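Local coordinates for protein lyase/mutase (Burkholderia cenocepacia, PDB 4LSB) that belongs to a lyase/mutase family of TIM-barrel enzymes and carries a bound magnesium ion, at residues I33-W38 and R44-A49; D150-R153 and P158-L161; P196-T199 and E203-A206. One frame throughout, in Å; residues are numbered along the deposited sequence.

Interaction 1: residues I33-W38 and R44-A49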
loop_
_atom_site.group_PDB
_atom_site.type_symbol
_atom_site.label_atom_id
_atom_site.label_comp_id
_atom_site.label_asym_id
_atom_site.label_seq_id
_atom_site.Cartn_x
_atom_site.Cartn_y
_atom_site.Cartn_z
ATOM N N ILE B 33 -3.723 -3.089 21.709
ATOM C CA ILE B 33 -3.608 -3.590 20.350
ATOM C C ILE B 33 -2.389 -2.881 19.741
ATOM O O ILE B 33 -2.225 -1.676 19.895
ATOM C CB ILE B 33 -4.868 -3.288 19.515
ATOM C CG1 ILE B 33 -6.062 -4.048 20.086
ATOM C CG2 ILE B 33 -4.647 -3.658 18.077
ATOM C CD1 ILE B 33 -7.419 -3.708 19.464
ATOM N N ILE B 34 -1.562 -3.661 19.076
ATOM C CA ILE B 34 -0.456 -3.165 18.300
ATOM C C ILE B 34 -0.753 -3.503 16.831
ATOM O O ILE B 34 -0.644 -4.664 16.383
ATOM C CB ILE B 34 0.908 -3.669 18.791
ATOM C CG1 ILE B 34 2.032 -2.981 18.010
ATOM C CG2 ILE B 34 1.037 -5.172 18.673
ATOM C CD1 ILE B 34 3.396 -3.124 18.660
ATOM N N PRO B 35 -1.240 -2.494 16.078
ATOM C CA PRO B 35 -1.636 -2.802 14.706
ATOM C C PRO B 35 -0.463 -2.794 13.767
ATOM O O PRO B 35 0.629 -2.286 14.113
ATOM C CB PRO B 35 -2.609 -1.675 14.396
ATOM C CG PRO B 35 -2.026 -0.522 15.106
ATOM C CD PRO B 35 -1.510 -1.085 16.405
ATOM N N ASN B 36 -0.683 -3.331 12.569
ATOM C CA ASN B 36 0.371 -3.632 11.619
ATOM C C ASN B 36 0.174 -2.912 10.241
ATOM O O ASN B 36 -0.380 -3.475 9.330
ATOM C CB ASN B 36 0.480 -5.141 11.338
ATOM C CG ASN B 36 0.686 -5.995 12.600
ATOM O OD1 ASN B 36 -0.258 -6.238 13.362
ATOM N ND2 ASN B 36 1.908 -6.451 12.826
ATOM N N PRO B 37 0.643 -1.692 10.123
ATOM C CA PRO B 37 0.761 -1.049 8.819
ATOM C C PRO B 37 1.847 -1.669 7.984
ATOM O O PRO B 37 2.681 -2.399 8.523
ATOM C CB PRO B 37 1.153 0.363 9.201
ATOM C CG PRO B 37 2.017 0.136 10.337
ATOM C CD PRO B 37 1.459 -0.992 11.119
ATOM N N TRP B 38 1.801 -1.435 6.656
ATOM C CA TRP B 38 2.769 -1.978 5.706
ATOM C C TRP B 38 3.375 -0.904 4.787
ATOM O O TRP B 38 4.184 -1.222 3.928
ATOM C CB TRP B 38 2.143 -3.122 4.836
ATOM C CG TRP B 38 1.018 -2.634 3.992
ATOM C CD1 TRP B 38 1.092 -2.196 2.692
ATOM C CD2 TRP B 38 -0.324 -2.433 4.405
ATOM N NE1 TRP B 38 -0.147 -1.786 2.267
ATOM C CE2 TRP B 38 -1.035 -1.955 3.292
ATOM C CE3 TRP B 38 -1.035 -2.738 5.571
ATOM C CZ2 TRP B 38 -2.417 -1.683 3.349
ATOM C CZ3 TRP B 38 -2.399 -2.416 5.618
ATOM C CH2 TRP B 38 -3.054 -1.925 4.531
ATOM N N ARG B 44 0.905 6.372 9.245
ATOM C CA ARG B 44 0.295 7.651 9.557
ATOM C C ARG B 44 -1.155 7.556 10.045
ATOM O O ARG B 44 -1.491 8.146 11.117
ATOM C CB ARG B 44 0.369 8.617 8.356
ATOM C CG ARG B 44 1.772 9.131 8.097
ATOM C CD ARG B 44 1.781 10.414 7.293
ATOM N NE ARG B 44 1.379 11.550 8.122
ATOM C CZ ARG B 44 1.189 12.786 7.673
ATOM N NH1 ARG B 44 1.450 13.104 6.429
ATOM N NH2 ARG B 44 0.819 13.730 8.518
ATOM N N LEU B 45 -1.960 6.778 9.315
ATOM C CA LEU B 45 -3.377 6.677 9.613
ATOM C C LEU B 45 -3.603 5.980 10.939
ATOM O O LEU B 45 -4.464 6.361 11.710
ATOM C CB LEU B 45 -4.108 5.935 8.527
ATOM C CG LEU B 45 -4.148 6.728 7.190
ATOM C CD1 LEU B 45 -4.645 5.820 6.086
ATOM C CD2 LEU B 45 -5.028 7.989 7.317
ATOM N N LEU B 46 -2.818 4.951 11.235
ATOM C CA LEU B 46 -2.943 4.331 12.561
ATOM C C LEU B 46 -2.562 5.257 13.718
ATOM O O LEU B 46 -3.174 5.202 14.789
ATOM C CB LEU B 46 -2.160 3.000 12.630
ATOM C CG LEU B 46 -2.632 1.899 11.640
ATOM C CD1 LEU B 46 -1.601 0.808 11.542
ATOM C CD2 LEU B 46 -4.022 1.301 12.002
ATOM N N ALA B 47 -1.566 6.115 13.547
ATOM C CA ALA B 47 -1.254 7.070 14.601
ATOM C C ALA B 47 -2.410 8.059 14.786
ATOM O O ALA B 47 -2.829 8.373 15.892
ATOM C CB ALA B 47 0.014 7.822 14.294
ATOM N N MET B 48 -2.905 8.544 13.672
ATOM C CA MET B 48 -4.018 9.472 13.688
ATOM C C MET B 48 -5.246 8.826 14.316
ATOM O O MET B 48 -6.014 9.530 14.962
ATOM C CB MET B 48 -4.348 9.964 12.286
ATOM C CG MET B 48 -3.307 10.867 11.657
ATOM S SD MET B 48 -3.713 11.077 9.907
ATOM C CE MET B 48 -2.327 12.126 9.442
ATOM N N ALA B 49 -5.419 7.519 14.147
ATOM C CA ALA B 49 -6.514 6.760 14.785
ATOM C C ALA B 49 -6.386 6.637 16.337
ATOM O O ALA B 49 -7.320 6.209 17.023
ATOM C CB ALA B 49 -6.621 5.364 14.211
#
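L46 leaves its helix with CG beside the backbone N and anti to the carbonyl carbon (chi1 -61°). Its chi2 of 165° extends CD1 away from the helix, toward P35 and P37. The contact is apolar and is made by this one leucine and the two prolines. CD1 lies over one face of the P37 ring, 3.6 Å from P37 CD and equally 3.6 Å from P37 CB. P35 is met differently. Its CB-CG edge runs alongside the leucine, with P35 CG 3.8 Å from L46 CD1. The second methyl, L46 CD2, adds a looser touch at 4.1 Å to P35 CG. L46 CD1 therefore touches both proline rings at once.

The chain 35-37 is extended, so both prolines point toward the helix and N36 points away. N36 OD1 accepts a hydrogen bond from V241 N, and N36 ND2 donates one to T56 O. The N36 side chain lies about 10 Å from the magnesium ion, on the other side of the chain from the leucine.

The contact packs helix 40-48 against the chain leaving strand 32-34, the first strand of the barrel. L54 of strand 54-55 also touches both P35 and L46. L245 of helix 244-263 packs on P35, and F253 of the second subunit packs on L46.

Interaction 2: residues D150-R153 and P158-L161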
loop_
_atom_site.group_PDB
_atom_site.type_symbol
_atom_site.label_atom_id
_atom_site.label_comp_id
_atom_site.label_asym_id
_atom_site.label_seq_id
_atom_site.Cartn_x
_atom_site.Cartn_y
_atom_site.Cartn_z
ATOM N N ASP B 150 21.060 -10.365 24.800
ATOM C CA ASP B 150 22.309 -9.672 25.098
ATOM C C ASP B 150 22.496 -8.437 24.230
ATOM O O ASP B 150 22.940 -7.393 24.722
ATOM C CB ASP B 150 23.528 -10.572 24.928
ATOM C CG ASP B 150 23.611 -11.648 25.978
ATOM O OD1 ASP B 150 23.031 -11.490 27.083
ATOM O OD2 ASP B 150 24.261 -12.669 25.678
ATOM N N ALA B 151 22.174 -8.539 22.944
ATOM C CA ALA B 151 22.196 -7.374 22.090
ATOM C C ALA B 151 21.207 -6.320 22.578
ATOM O O ALA B 151 21.509 -5.142 22.584
ATOM C CB ALA B 151 21.852 -7.758 20.668
ATOM N N ALA B 152 19.991 -6.749 22.880
ATOM C CA ALA B 152 18.941 -5.838 23.381
ATOM C C ALA B 152 19.415 -5.128 24.628
ATOM O O ALA B 152 19.332 -3.901 24.699
ATOM C CB ALA B 152 17.644 -6.597 23.649
ATOM N N ARG B 153 20.011 -5.855 25.575
ATOM C CA ARG B 153 20.443 -5.215 26.851
ATOM C C ARG B 153 21.674 -4.300 26.717
ATOM O O ARG B 153 21.917 -3.452 27.576
ATOM C CB ARG B 153 20.686 -6.275 27.961
ATOM C CG ARG B 153 19.509 -7.207 28.271
ATOM C CD ARG B 153 18.162 -6.494 28.580
ATOM N NE ARG B 153 17.038 -7.413 28.312
ATOM C CZ ARG B 153 15.977 -7.200 27.524
ATOM N NH1 ARG B 153 15.723 -6.037 26.909
ATOM N NH2 ARG B 153 15.127 -8.194 27.381
ATOM N N PRO B 158 15.491 0.756 26.705
ATOM C CA PRO B 158 14.941 -0.570 26.856
ATOM C C PRO B 158 14.371 -1.095 25.525
ATOM O O PRO B 158 13.452 -0.508 24.945
ATOM C CB PRO B 158 13.819 -0.396 27.888
ATOM C CG PRO B 158 13.610 1.063 28.056
ATOM C CD PRO B 158 14.798 1.786 27.492
ATOM N N PHE B 159 14.918 -2.181 25.041
ATOM C CA PHE B 159 14.450 -2.783 23.783
ATOM C C PHE B 159 13.553 -3.946 24.165
ATOM O O PHE B 159 13.960 -4.809 24.971
ATOM C CB PHE B 159 15.623 -3.236 22.926
ATOM C CG PHE B 159 15.227 -3.841 21.585
ATOM C CD1 PHE B 159 14.829 -5.165 21.484
ATOM C CD2 PHE B 159 15.296 -3.080 20.433
ATOM C CE1 PHE B 159 14.490 -5.694 20.270
ATOM C CE2 PHE B 159 14.943 -3.601 19.228
ATOM C CZ PHE B 159 14.534 -4.922 19.143
ATOM N N THR B 160 12.320 -3.927 23.675
ATOM C CA THR B 160 11.336 -4.943 24.039
ATOM C C THR B 160 11.396 -6.091 23.059
ATOM O O THR B 160 10.943 -5.964 21.905
ATOM C CB THR B 160 9.913 -4.391 24.082
ATOM O OG1 THR B 160 9.857 -3.388 25.089
ATOM C CG2 THR B 160 8.921 -5.504 24.394
ATOM N N LEU B 161 12.053 -7.182 23.508
ATOM C CA LEU B 161 12.242 -8.381 22.713
ATOM C C LEU B 161 11.072 -9.355 22.831
ATOM O O LEU B 161 10.760 -9.835 23.906
ATOM C CB LEU B 161 13.545 -9.127 23.005
ATOM C CG LEU B 161 13.762 -10.398 22.158
ATOM C CD1 LEU B 161 14.145 -10.117 20.721
ATOM C CD2 LEU B 161 14.828 -11.311 22.764
HETATM O O HOH W 1 17.106 -3.220 26.382
#
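A152 lays its methyl obliquely against the base of F159, with A152 CB 3.8 Å from F159 CD1. The stem of the phenylalanine is almost as near, at 4.0 Å from A152 CB to F159 CB. F159 has CG anti to its backbone N (chi1 -179°). This carries the ring onward past the alanine, where I111 of helix 104-116 also packs on it.

R153 adds a polar link beside this packing. Its CB starts away from the strand, but a bend at chi2 (-53°) brings the guanidinium back. R153 NH1 donates to F159 O at 2.9 Å. The N-H...O angle of 146° is moderately bent. The carbonyl receives the donor in its own plane, and the oxygen lies nearly in the plane of the guanidinium, at its edge.

The two segments belong to a beta-alpha-beta crossover of the TIM barrel: strand 121-125, helix 138-153, strand 160-164. The contact lies at the turn from the end of the helix into the second strand. It is structural packing, and no other chain of the assembly touches it.

A water bridges the two backbones beside the arginine. It donates to A152 O at 2.9 Å and accepts from F159 N at 2.8 Å. It also accepts from R153 NH1 at 3.2 Å, so this nitrogen serves both the water and the F159 carbonyl. The other terminal nitrogen, NH2, is held from the loop before strand 192-194. R153 NH2 makes a salt bridge to D191 OD2 and a hydrogen bond to G189 O. D191 OD2 also accepts from L161 N, which ties the same carboxylate oxygen to the strand.

Interaction 3: residues P196-T199 and E203-A206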
loop_
_atom_site.group_PDB
_atom_site.type_symbol
_atom_site.label_atom_id
_atom_site.label_comp_id
_atom_site.label_asym_id
_atom_site.label_seq_id
_atom_site.Cartn_x
_atom_site.Cartn_y
_atom_site.Cartn_z
ATOM N N PRO B 196 2.155 -17.757 17.570
ATOM C CA PRO B 196 1.106 -17.531 16.598
ATOM C C PRO B 196 0.410 -18.845 16.239
ATOM O O PRO B 196 1.039 -19.906 16.242
ATOM C CB PRO B 196 1.835 -16.910 15.412
ATOM C CG PRO B 196 3.258 -17.274 15.601
ATOM C CD PRO B 196 3.488 -17.439 17.031
ATOM N N GLY B 197 -0.893 -18.779 16.002
ATOM C CA GLY B 197 -1.648 -20.034 15.777
ATOM C C GLY B 197 -2.435 -20.601 16.931
ATOM O O GLY B 197 -3.385 -21.335 16.702
ATOM N N ILE B 198 -2.063 -20.301 18.173
ATOM C CA ILE B 198 -2.918 -20.607 19.319
ATOM C C ILE B 198 -4.100 -19.610 19.406
ATOM O O ILE B 198 -3.925 -18.404 19.635
ATOM C CB ILE B 198 -2.154 -20.620 20.643
ATOM C CG1 ILE B 198 -0.913 -21.487 20.533
ATOM C CG2 ILE B 198 -3.046 -21.147 21.758
ATOM C CD1 ILE B 198 -0.302 -21.818 21.872
ATOM N N THR B 199 -5.306 -20.128 19.181
ATOM C CA THR B 199 -6.500 -19.302 19.086
ATOM C C THR B 199 -7.554 -19.664 20.133
ATOM O O THR B 199 -8.457 -18.875 20.362
ATOM C CB THR B 199 -7.166 -19.415 17.676
ATOM O OG1 THR B 199 -7.265 -20.793 17.319
ATOM C CG2 THR B 199 -6.319 -18.720 16.601
ATOM N N GLU B 203 -6.641 -22.593 25.734
ATOM C CA GLU B 203 -5.200 -22.743 25.430
ATOM C C GLU B 203 -4.428 -21.428 25.716
ATOM O O GLU B 203 -3.373 -21.419 26.355
ATOM C CB GLU B 203 -4.981 -23.217 23.997
ATOM C CG GLU B 203 -5.479 -24.651 23.738
ATOM C CD GLU B 203 -4.834 -25.343 22.536
ATOM O OE1 GLU B 203 -4.245 -24.678 21.678
ATOM O OE2 GLU B 203 -4.923 -26.599 22.432
ATOM N N ILE B 204 -4.990 -20.310 25.289
ATOM C CA ILE B 204 -4.386 -18.991 25.575
ATOM C C ILE B 204 -4.247 -18.708 27.076
ATOM O O ILE B 204 -3.204 -18.243 27.559
ATOM C CB ILE B 204 -5.222 -17.855 24.920
ATOM C CG1 ILE B 204 -5.102 -17.875 23.414
ATOM C CG2 ILE B 204 -4.787 -16.493 25.420
ATOM C CD1 ILE B 204 -6.132 -17.045 22.716
ATOM N N ALA B 205 -5.298 -18.955 27.843
ATOM C CA ALA B 205 -5.213 -18.713 29.283
ATOM C C ALA B 205 -4.131 -19.555 29.962
ATOM O O ALA B 205 -3.509 -19.137 30.914
ATOM C CB ALA B 205 -6.538 -18.956 29.934
ATOM N N ALA B 206 -3.932 -20.769 29.481
ATOM C CA ALA B 206 -2.871 -21.648 29.992
ATOM C C ALA B 206 -1.486 -21.118 29.647
ATOM O O ALA B 206 -0.560 -21.269 30.422
ATOM C CB ALA B 206 -3.022 -23.038 29.424
HETATM O O HOH W 2 -5.642 -23.065 19.969
#
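E203 meets I198 where a beta-alpha loop of the TIM barrel, after strand 192-194, runs into helix 201-211. The glutamate starts with CB pointing toward the loop, and E203 CB rests 3.6 Å from I198 CG2. CG and CD then pass the isoleucine at a greater distance. Beyond CG the chain is extended, yet the carboxylate is turned so that OE1 stays on the same side as CB (chi3 -18°). E203 OE1 thus returns to the same methyl, 3.7 Å from I198 CG2, and the two side chains cross at about a right angle.

The tip is also tied to the loop by a water. The water donates to E203 OE1 at 2.7 Å and accepts from T199 N at 3.1 Å. In this way the carboxylate reaches a backbone N-H of the loop without touching it directly. At its other end the glutamate is held by its backbone: E203 N donates to D200 OD2, from the residue just before the helix.

I198 points toward the helix and is buried. L175 and T178 of helix 175-187 pack on it, and L175 and Y168 each touch both I198 and E203. The next residue of the helix, I204, closes against the loop from another side. I204 CG1 lies 4.2 Å from I198 CG2, a loose apolar contact. Its end reaches further along the loop, onto the backbone of the partly exposed T199: the terminal methyl, I204 CD1, sits 3.8 Å from T199 O.

How the interactions relate
The three contacts come in series along the chain, each closing before the next opens, and all belong to one barrel domain. Their centres are spread evenly: 23 Å separates interactions 1 and 2, 24 Å interactions 1 and 3, and 25 Å interactions 2 and 3. None touches another; the nearest atoms, in interactions 1 and 2, are about 8 Å apart. Interactions 1 and 2 both reach the parallel sheet, through strands 32-34 and 160-164. Interaction 3 lies in the loop after strand 192-194, the neighbour of strand 160-164. Each joins a helix to chain next to a strand, at three separate places round the barrel.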